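Side-chain contacts in germination protein (Bacillus megaterium, PDB 6O59), which forms the N-terminal domain of the A subunit of the spore germinant receptor GerK3, which probably takes part in sensing germinants and triggering spore germination: residues S4-K7 / E12-T15; N99-S104 / N118-V123; K199-R204 / I252-D257. All blocks are in the same frame, centred on the assembly; numbering follows the deposited sequence.

Contact 1 (4-7 with 12-15) closes before contact 2 (99-104 with 118-123) opens, and contact 3 (199-204 with 252-257) follows both. Contacts 1 and 2 are neighbours, their centres 11 Å apart: Leu6 reaches Leu101 and Val120, so the start of the chain packs against helix 98-106 and against strand 120-124, a strand of the first five-stranded antiparallel sheet. Contact 3 lies across the chain's centre from contact 2, its own centre 31 Å from those of contacts 1 and 2, where helix 195-206 packs on the second five-stranded sheet. Both sheets have strand order 1-2-4-5-3, consistent with two similarly built halves, the N-terminal segment packed on the first.

Contact 1: residues S4-K7 / E12-T15; sequences SSLK and ENLT
Lys7 is gripped at its backbone by the side-chain amide of Asn13 and flanked along its own side chain by Glu12. Its CB sits 3.7 Å from Glu12 CB and equally near the carboxylate atom OE2, with Asn13 OD1 on its flank as well. CG stays beside the backbone N (chi1 -64°) and still touches Glu12 CB, CD passes OE2 more loosely, and CE makes the closest approach of the aliphatic chain, 3.3 Å to Glu12 OE2. After bends at chi2 and chi3, NZ ends 4.1 Å from Glu12 OE2, an attraction of opposite charges too long for a salt bridge. The loop 4-7 leads into helix 10-20, and the Asn13 amide ties the incoming chain to the first turn of that helix. Its ND2 donates to Lys7 O at 2.8 Å, arriving above the carbonyl plane, 42° out of it, while Lys7 O lies only modestly off the amide plane of Asn13. The other end of the amide, OD1, accepts a weak bond from Lys7 N at 3.1 Å. The two bonds are consistent with this orientation of the amide, though the weak one adds little. Leu6 lies beside this grip, its CB 4.0 Å from Asn13 OD1, and its side chain crosses that of Asn13 at about a right angle. Trp98 of helix 98-106 touches both Leu6 and Asn13.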
loop_
_atom_site.group_PDB
_atom_site.type_symbol
_atom_site.label_atom_id
_atom_site.label_comp_id
_atom_site.label_asym_id
_atom_site.label_seq_id
_atom_site.Cartn_x
_atom_site.Cartn_y
_atom_site.Cartn_z
ATOM N N SER A 4 10.446 11.497 -15.655
ATOM C CA SER A 4 9.103 11.805 -16.153
ATOM C C SER A 4 8.497 12.879 -15.230
ATOM O O SER A 4 8.439 12.653 -14.015
ATOM C CB SER A 4 8.239 10.543 -16.203
ATOM O OG SER A 4 8.823 9.534 -17.011
ATOM N N SER A 5 8.121 14.064 -15.790
ATOM C CA SER A 5 7.548 15.176 -15.023
ATOM C C SER A 5 6.093 14.896 -14.651
ATOM O O SER A 5 5.465 13.980 -15.191
ATOM C CB SER A 5 7.658 16.491 -15.785
ATOM O OG SER A 5 7.929 17.571 -14.908
ATOM N N LEU A 6 5.566 15.654 -13.691
ATOM C CA LEU A 6 4.201 15.420 -13.225
ATOM C C LEU A 6 3.189 16.132 -14.115
ATOM O O LEU A 6 3.456 17.223 -14.638
ATOM C CB LEU A 6 4.048 15.847 -11.758
ATOM C CG LEU A 6 4.347 14.830 -10.635
ATOM C CD1 LEU A 6 5.235 13.686 -11.058
ATOM C CD2 LEU A 6 4.902 15.513 -9.416
ATOM N N LYS A 7 2.035 15.482 -14.316
ATOM C CA LYS A 7 0.961 16.012 -15.146
ATOM C C LYS A 7 0.285 17.167 -14.412
ATOM O O LYS A 7 0.311 17.199 -13.187
ATOM C CB LYS A 7 -0.042 14.904 -15.524
ATOM C CG LYS A 7 0.533 13.764 -16.399
ATOM C CD LYS A 7 1.098 14.192 -17.773
ATOM C CE LYS A 7 0.073 14.285 -18.882
ATOM N NZ LYS A 7 0.545 15.130 -20.018
ATOM N N GLU A 12 -5.133 13.003 -13.945
ATOM C CA GLU A 12 -4.024 12.382 -14.657
ATOM C C GLU A 12 -2.984 11.844 -13.678
ATOM O O GLU A 12 -2.458 10.745 -13.885
ATOM C CB GLU A 12 -3.387 13.369 -15.646
ATOM C CG GLU A 12 -4.277 13.684 -16.839
ATOM C CD GLU A 12 -3.637 14.385 -18.025
ATOM O OE1 GLU A 12 -3.891 13.943 -19.168
ATOM O OE2 GLU A 12 -2.901 15.380 -17.819
ATOM N N ASN A 13 -2.713 12.596 -12.593
ATOM C CA ASN A 13 -1.738 12.192 -11.582
ATOM C C ASN A 13 -2.258 11.031 -10.781
ATOM O O ASN A 13 -1.485 10.130 -10.455
ATOM C CB ASN A 13 -1.385 13.353 -10.672
ATOM C CG ASN A 13 -0.501 14.363 -11.346
ATOM O OD1 ASN A 13 0.488 14.025 -12.012
ATOM N ND2 ASN A 13 -0.845 15.631 -11.201
ATOM N N LEU A 14 -3.569 11.018 -10.502
ATOM C CA LEU A 14 -4.180 9.941 -9.729
ATOM C C LEU A 14 -4.248 8.660 -10.560
ATOM O O LEU A 14 -3.855 7.608 -10.062
ATOM C CB LEU A 14 -5.570 10.338 -9.173
ATOM C CG LEU A 14 -5.598 11.519 -8.178
ATOM C CD1 LEU A 14 -6.990 11.773 -7.678
ATOM C CD2 LEU A 14 -4.647 11.306 -6.980
ATOM N N THR A 15 -4.656 8.750 -11.835
ATOM C CA THR A 15 -4.715 7.564 -12.695
ATOM C C THR A 15 -3.342 6.897 -12.796
ATOM O O THR A 15 -3.265 5.672 -12.680
ATOM C CB THR A 15 -5.257 7.897 -14.082
ATOM O OG1 THR A 15 -4.624 9.083 -14.520
ATOM C CG2 THR A 15 -6.764 8.089 -14.091
#

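Contact 2: residues N99-S104 / N118-V123; sequences NDLLSS and NRVLSV
Leu101 and Val120 meet through methyl groups, and one helical turn further on Ser104 and Ser122 meet through hydroxyls. The leucine gives up the largest area of the four. Its CA-CB bond does not aim at the strand, yet with CG trans to the backbone N (chi1 -179°) the branch swings across and brings CD1 to the valine. There CD1 lies 3.5 Å from Val120 CG2 and 3.9 Å from Val120 CG1, so one methyl rests against both prongs of the valine fork; the two side chains run at about a right angle to each other. Leu111 of strand 110-114 touches both of them, and Leu6 of the N-terminal loop packs on Val120.

The serine pair is polar; Ser122 is buried, Ser104 only partly so. Ser104 OG and Ser122 OG are 2.8 Å apart and hydrogen-bonded, and either could be the donor. Ser122 OG lies beside its own backbone N (chi1 -66°), and each hydroxyl also approaches the partner's CB, with Ser104 OG 3.6 Å from Ser122 CB. Leu111 and Asp109 border both serines, an apolar and an acidic neighbour. Val120 and Ser122 turn their side chains to the same face of the strand. These i, i+2 and i, i+3 spacings are those of a strand and a helix, here helix 98-106 packed on a face of the antiparallel sheet.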
loop_
_atom_site.group_PDB
_atom_site.type_symbol
_atom_site.label_atom_id
_atom_site.label_comp_id
_atom_site.label_asym_id
_atom_site.label_seq_id
_atom_site.Cartn_x
_atom_site.Cartn_y
_atom_site.Cartn_z
ATOM N N ASN A 99 9.783 9.597 -9.745
ATOM C CA ASN A 99 10.709 8.880 -8.874
ATOM C C ASN A 99 10.634 9.400 -7.433
ATOM O O ASN A 99 10.405 8.605 -6.506
ATOM C CB ASN A 99 12.132 8.966 -9.407
ATOM C CG ASN A 99 12.861 7.651 -9.366
ATOM O OD1 ASN A 99 13.277 7.170 -8.295
ATOM N ND2 ASN A 99 13.026 7.038 -10.539
ATOM N N ASP A 100 10.770 10.742 -7.266
ATOM C CA ASP A 100 10.726 11.444 -5.980
ATOM C C ASP A 100 9.372 11.304 -5.297
ATOM O O ASP A 100 9.313 11.076 -4.082
ATOM C CB ASP A 100 11.066 12.926 -6.175
ATOM C CG ASP A 100 12.522 13.213 -6.467
ATOM O OD1 ASP A 100 13.350 12.274 -6.361
ATOM O OD2 ASP A 100 12.840 14.381 -6.792
ATOM N N LEU A 101 8.288 11.438 -6.080
ATOM C CA LEU A 101 6.916 11.299 -5.592
ATOM C C LEU A 101 6.711 9.902 -5.026
ATOM O O LEU A 101 6.326 9.757 -3.863
ATOM C CB LEU A 101 5.901 11.579 -6.730
ATOM C CG LEU A 101 4.412 11.502 -6.374
ATOM C CD1 LEU A 101 3.648 12.591 -7.061
ATOM C CD2 LEU A 101 3.812 10.166 -6.758
ATOM N N LEU A 102 6.981 8.880 -5.853
ATOM C CA LEU A 102 6.752 7.492 -5.492
ATOM C C LEU A 102 7.586 7.047 -4.297
ATOM O O LEU A 102 7.035 6.397 -3.412
ATOM C CB LEU A 102 6.962 6.561 -6.690
ATOM C CG LEU A 102 5.857 6.601 -7.750
ATOM C CD1 LEU A 102 6.250 5.809 -8.981
ATOM C CD2 LEU A 102 4.514 6.145 -7.192
ATOM N N SER A 103 8.853 7.456 -4.217
ATOM C CA SER A 103 9.712 7.075 -3.099
ATOM C C SER A 103 9.212 7.677 -1.789
ATOM O O SER A 103 9.261 6.989 -0.767
ATOM C CB SER A 103 11.164 7.469 -3.349
ATOM O OG SER A 103 11.398 8.784 -2.880
ATOM N N SER A 104 8.714 8.929 -1.814
ATOM C CA SER A 104 8.207 9.590 -0.609
ATOM C C SER A 104 6.904 8.894 -0.126
ATOM O O SER A 104 6.732 8.636 1.077
ATOM C CB SER A 104 8.017 11.083 -0.850
ATOM O OG SER A 104 6.660 11.488 -0.883
ATOM N N ASN A 118 0.878 20.606 -10.643
ATOM C CA ASN A 118 1.965 19.784 -11.256
ATOM C C ASN A 118 3.210 19.647 -10.360
ATOM O O ASN A 118 4.200 19.073 -10.825
ATOM C CB ASN A 118 2.156 20.035 -12.757
ATOM C CG ASN A 118 3.484 20.652 -13.131
ATOM O OD1 ASN A 118 4.151 21.265 -12.310
ATOM N ND2 ASN A 118 3.872 20.500 -14.383
ATOM N N ARG A 119 3.159 20.174 -9.134
ATOM C CA ARG A 119 4.204 19.981 -8.098
ATOM C C ARG A 119 3.461 19.298 -6.953
ATOM O O ARG A 119 2.318 19.698 -6.680
ATOM C CB ARG A 119 4.941 21.272 -7.713
ATOM C CG ARG A 119 5.828 21.917 -8.776
ATOM C CD ARG A 119 6.656 23.177 -8.531
ATOM N NE ARG A 119 7.382 23.666 -9.705
ATOM C CZ ARG A 119 8.077 24.802 -9.771
ATOM N NH1 ARG A 119 8.149 25.596 -8.719
ATOM N NH2 ARG A 119 8.694 25.144 -10.888
ATOM N N VAL A 120 4.047 18.268 -6.355
ATOM C CA VAL A 120 3.316 17.549 -5.277
ATOM C C VAL A 120 3.991 17.858 -3.949
ATOM O O VAL A 120 5.215 17.891 -3.915
ATOM C CB VAL A 120 3.258 16.044 -5.573
ATOM C CG1 VAL A 120 2.875 15.230 -4.358
ATOM C CG2 VAL A 120 2.307 15.761 -6.715
ATOM N N LEU A 121 3.195 18.113 -2.918
ATOM C CA LEU A 121 3.749 18.385 -1.575
ATOM C C LEU A 121 3.785 17.094 -0.764
ATOM O O LEU A 121 2.784 16.395 -0.737
ATOM C CB LEU A 121 2.863 19.426 -0.891
ATOM C CG LEU A 121 3.228 19.739 0.554
ATOM C CD1 LEU A 121 2.564 21.019 0.998
ATOM C CD2 LEU A 121 2.823 18.600 1.464
ATOM N N SER A 122 4.943 16.797 -0.183
ATOM C CA SER A 122 5.152 15.655 0.720
ATOM C C SER A 122 5.302 16.096 2.178
ATOM O O SER A 122 6.070 17.016 2.472
ATOM C CB SER A 122 6.397 14.862 0.314
ATOM O OG SER A 122 6.277 14.220 -0.946
ATOM N N VAL A 123 4.627 15.407 3.092
ATOM C CA VAL A 123 4.761 15.730 4.511
ATOM C C VAL A 123 5.078 14.440 5.289
ATOM O O VAL A 123 4.470 13.399 5.034
ATOM C CB VAL A 123 3.547 16.523 5.086
ATOM C CG1 VAL A 123 2.202 15.864 4.779
ATOM C CG2 VAL A 123 3.707 16.813 6.570
#

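Contact 3: residues K199-R204 / I252-D257; sequences KEIRKR and IAIFVD
Helix 195-206 and strand 252-256 come nearest at Ile201 and Ile252, whose CA atoms stand 8.1 Å apart, with no hydrogen bond between the two segments. This is a helix laid on a face of the second five-stranded antiparallel sheet, in which strand 252-256 is the central strand, between 182-189 and 262-265. Every touch is apolar. Ile201 is the one residue of 199-204 that reaches the strand, and it meets two residues there, Ile252 and Ile254, which alternate with Ala253 and so present their side chains to the helix.

Ile201 and Ile252 reach toward each other tip to tip, their CD1 methyls 3.7 Å apart. The branches also pair, Ile201 CG2 standing 4.0 Å from Ile252 CG2. Both residues set CG1 beside the backbone N (chi1 -72° and -70°), which leaves each CG2 trans to that N; beyond CG1 they differ, Ile201 running straight on to CD1 and Ile252 turning. Around them the same helix adds Val197 and Val198 against Ile252 and Leu205 against Ile254, while Phe231 and Pro232 from a loop lie on Ile201. On the other face of the sheet, Phe255 packs on helix 153-163, so the strand is covered on both faces.

Away from the strand, the helix carries charged groups. Glu200 OE1 pairs with Arg204 NH1 at 2.9 Å and with Lys203 NZ at 3.5 Å, a small salt-bridge network within the helix, and Arg202 reaches through NE to Glu172. Back at the apolar interface, the looser of Ile201's two strand partners is Ile254, whose CD1 comes no closer than 4.5 Å to Ile201 CG2.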
loop_
_atom_site.group_PDB
_atom_site.type_symbol
_atom_site.label_atom_id
_atom_site.label_comp_id
_atom_site.label_asym_id
_atom_site.label_seq_id
_atom_site.Cartn_x
_atom_site.Cartn_y
_atom_site.Cartn_z
ATOM N N LYS A 199 -0.290 -15.675 -11.795
ATOM C CA LYS A 199 -1.588 -16.053 -12.376
ATOM C C LYS A 199 -2.065 -17.412 -11.846
ATOM O O LYS A 199 -3.241 -17.548 -11.519
ATOM C CB LYS A 199 -1.547 -16.094 -13.934
ATOM C CG LYS A 199 -1.057 -14.837 -14.697
ATOM C CD LYS A 199 -1.691 -13.484 -14.300
ATOM C CE LYS A 199 -0.728 -12.576 -13.551
ATOM N NZ LYS A 199 -1.266 -11.199 -13.428
ATOM N N GLU A 200 -1.149 -18.396 -11.738
ATOM C CA GLU A 200 -1.458 -19.743 -11.260
ATOM C C GLU A 200 -1.779 -19.780 -9.774
ATOM O O GLU A 200 -2.720 -20.470 -9.386
ATOM C CB GLU A 200 -0.327 -20.729 -11.577
ATOM C CG GLU A 200 -0.376 -21.263 -13.006
ATOM C CD GLU A 200 -1.720 -21.734 -13.540
ATOM O OE1 GLU A 200 -2.413 -22.506 -12.835
ATOM O OE2 GLU A 200 -2.082 -21.324 -14.667
ATOM N N ILE A 201 -1.016 -19.051 -8.945
ATOM C CA ILE A 201 -1.253 -19.033 -7.503
ATOM C C ILE A 201 -2.606 -18.338 -7.194
ATOM O O ILE A 201 -3.379 -18.854 -6.379
ATOM C CB ILE A 201 -0.050 -18.407 -6.759
ATOM C CG1 ILE A 201 1.153 -19.400 -6.783
ATOM C CG2 ILE A 201 -0.441 -17.992 -5.322
ATOM C CD1 ILE A 201 2.457 -18.905 -6.304
ATOM N N ARG A 202 -2.903 -17.221 -7.893
ATOM C CA ARG A 202 -4.142 -16.453 -7.755
ATOM C C ARG A 202 -5.356 -17.332 -8.100
ATOM O O ARG A 202 -6.318 -17.361 -7.328
ATOM C CB ARG A 202 -4.080 -15.204 -8.648
ATOM C CG ARG A 202 -5.299 -14.277 -8.564
ATOM C CD ARG A 202 -5.304 -13.305 -9.725
ATOM N NE ARG A 202 -4.166 -12.383 -9.670
ATOM C CZ ARG A 202 -3.520 -11.912 -10.733
ATOM N NH1 ARG A 202 -2.494 -11.086 -10.582
ATOM N NH2 ARG A 202 -3.901 -12.256 -11.957
ATOM N N LYS A 203 -5.285 -18.061 -9.239
ATOM C CA LYS A 203 -6.293 -19.000 -9.743
ATOM C C LYS A 203 -6.584 -20.084 -8.688
ATOM O O LYS A 203 -7.747 -20.305 -8.372
ATOM C CB LYS A 203 -5.808 -19.617 -11.070
ATOM C CG LYS A 203 -6.626 -20.778 -11.635
ATOM C CD LYS A 203 -5.852 -21.499 -12.736
ATOM C CE LYS A 203 -6.351 -22.903 -12.980
ATOM N NZ LYS A 203 -5.533 -23.608 -14.004
ATOM N N ARG A 204 -5.539 -20.708 -8.112
ATOM C CA ARG A 204 -5.670 -21.751 -7.088
ATOM C C ARG A 204 -6.329 -21.216 -5.828
ATOM O O ARG A 204 -7.172 -21.903 -5.250
ATOM C CB ARG A 204 -4.305 -22.372 -6.727
ATOM C CG ARG A 204 -3.662 -23.211 -7.827
ATOM C CD ARG A 204 -4.505 -24.392 -8.273
ATOM N NE ARG A 204 -3.694 -25.478 -8.834
ATOM C CZ ARG A 204 -3.215 -25.500 -10.077
ATOM N NH1 ARG A 204 -3.425 -24.474 -10.896
ATOM N NH2 ARG A 204 -2.506 -26.538 -10.501
ATOM N N ILE A 252 5.320 -15.133 -3.730
ATOM C CA ILE A 252 4.037 -14.516 -3.427
ATOM C C ILE A 252 3.731 -14.677 -1.924
ATOM O O ILE A 252 3.849 -15.784 -1.388
ATOM C CB ILE A 252 2.923 -15.146 -4.337
ATOM C CG1 ILE A 252 3.090 -14.726 -5.804
ATOM C CG2 ILE A 252 1.489 -14.810 -3.851
ATOM C CD1 ILE A 252 3.970 -15.591 -6.649
ATOM N N ALA A 253 3.335 -13.576 -1.262
ATOM C CA ALA A 253 2.962 -13.590 0.157
ATOM C C ALA A 253 1.426 -13.476 0.309
ATOM O O ALA A 253 0.801 -12.655 -0.347
ATOM C CB ALA A 253 3.670 -12.469 0.915
ATOM N N ILE A 254 0.823 -14.336 1.132
ATOM C CA ILE A 254 -0.624 -14.336 1.365
ATOM C C ILE A 254 -0.886 -14.089 2.830
ATOM O O ILE A 254 -0.313 -14.767 3.685
ATOM C CB ILE A 254 -1.304 -15.649 0.882
ATOM C CG1 ILE A 254 -1.034 -15.918 -0.616
ATOM C CG2 ILE A 254 -2.803 -15.661 1.193
ATOM C CD1 ILE A 254 -0.735 -17.369 -0.914
ATOM N N PHE A 255 -1.760 -13.122 3.111
ATOM C CA PHE A 255 -2.213 -12.795 4.459
ATOM C C PHE A 255 -3.693 -13.096 4.574
ATOM O O PHE A 255 -4.506 -12.500 3.857
ATOM C CB PHE A 255 -1.920 -11.330 4.828
ATOM C CG PHE A 255 -0.447 -11.067 4.962
ATOM C CD1 PHE A 255 0.234 -11.429 6.113
ATOM C CD2 PHE A 255 0.275 -10.502 3.909
ATOM C CE1 PHE A 255 1.593 -11.210 6.223
ATOM C CE2 PHE A 255 1.637 -10.258 4.033
ATOM C CZ PHE A 255 2.285 -10.608 5.190
ATOM N N VAL A 256 -4.030 -14.057 5.450
ATOM C CA VAL A 256 -5.401 -14.483 5.719
ATOM C C VAL A 256 -5.882 -13.817 7.022
ATOM O O VAL A 256 -5.139 -13.772 8.005
ATOM C CB VAL A 256 -5.492 -16.025 5.785
ATOM C CG1 VAL A 256 -6.941 -16.492 5.898
ATOM C CG2 VAL A 256 -4.816 -16.660 4.571
ATOM N N ASP A 257 -7.121 -13.295 7.011
ATOM C CA ASP A 257 -7.752 -12.649 8.154
ATOM C C ASP A 257 -7.840 -13.612 9.338
ATOM O O ASP A 257 -8.351 -14.734 9.208
ATOM C CB ASP A 257 -9.146 -12.133 7.763
ATOM C CG ASP A 257 -9.830 -11.235 8.778
ATOM O OD1 ASP A 257 -9.121 -10.579 9.563
ATOM O OD2 ASP A 257 -11.072 -11.159 8.757
#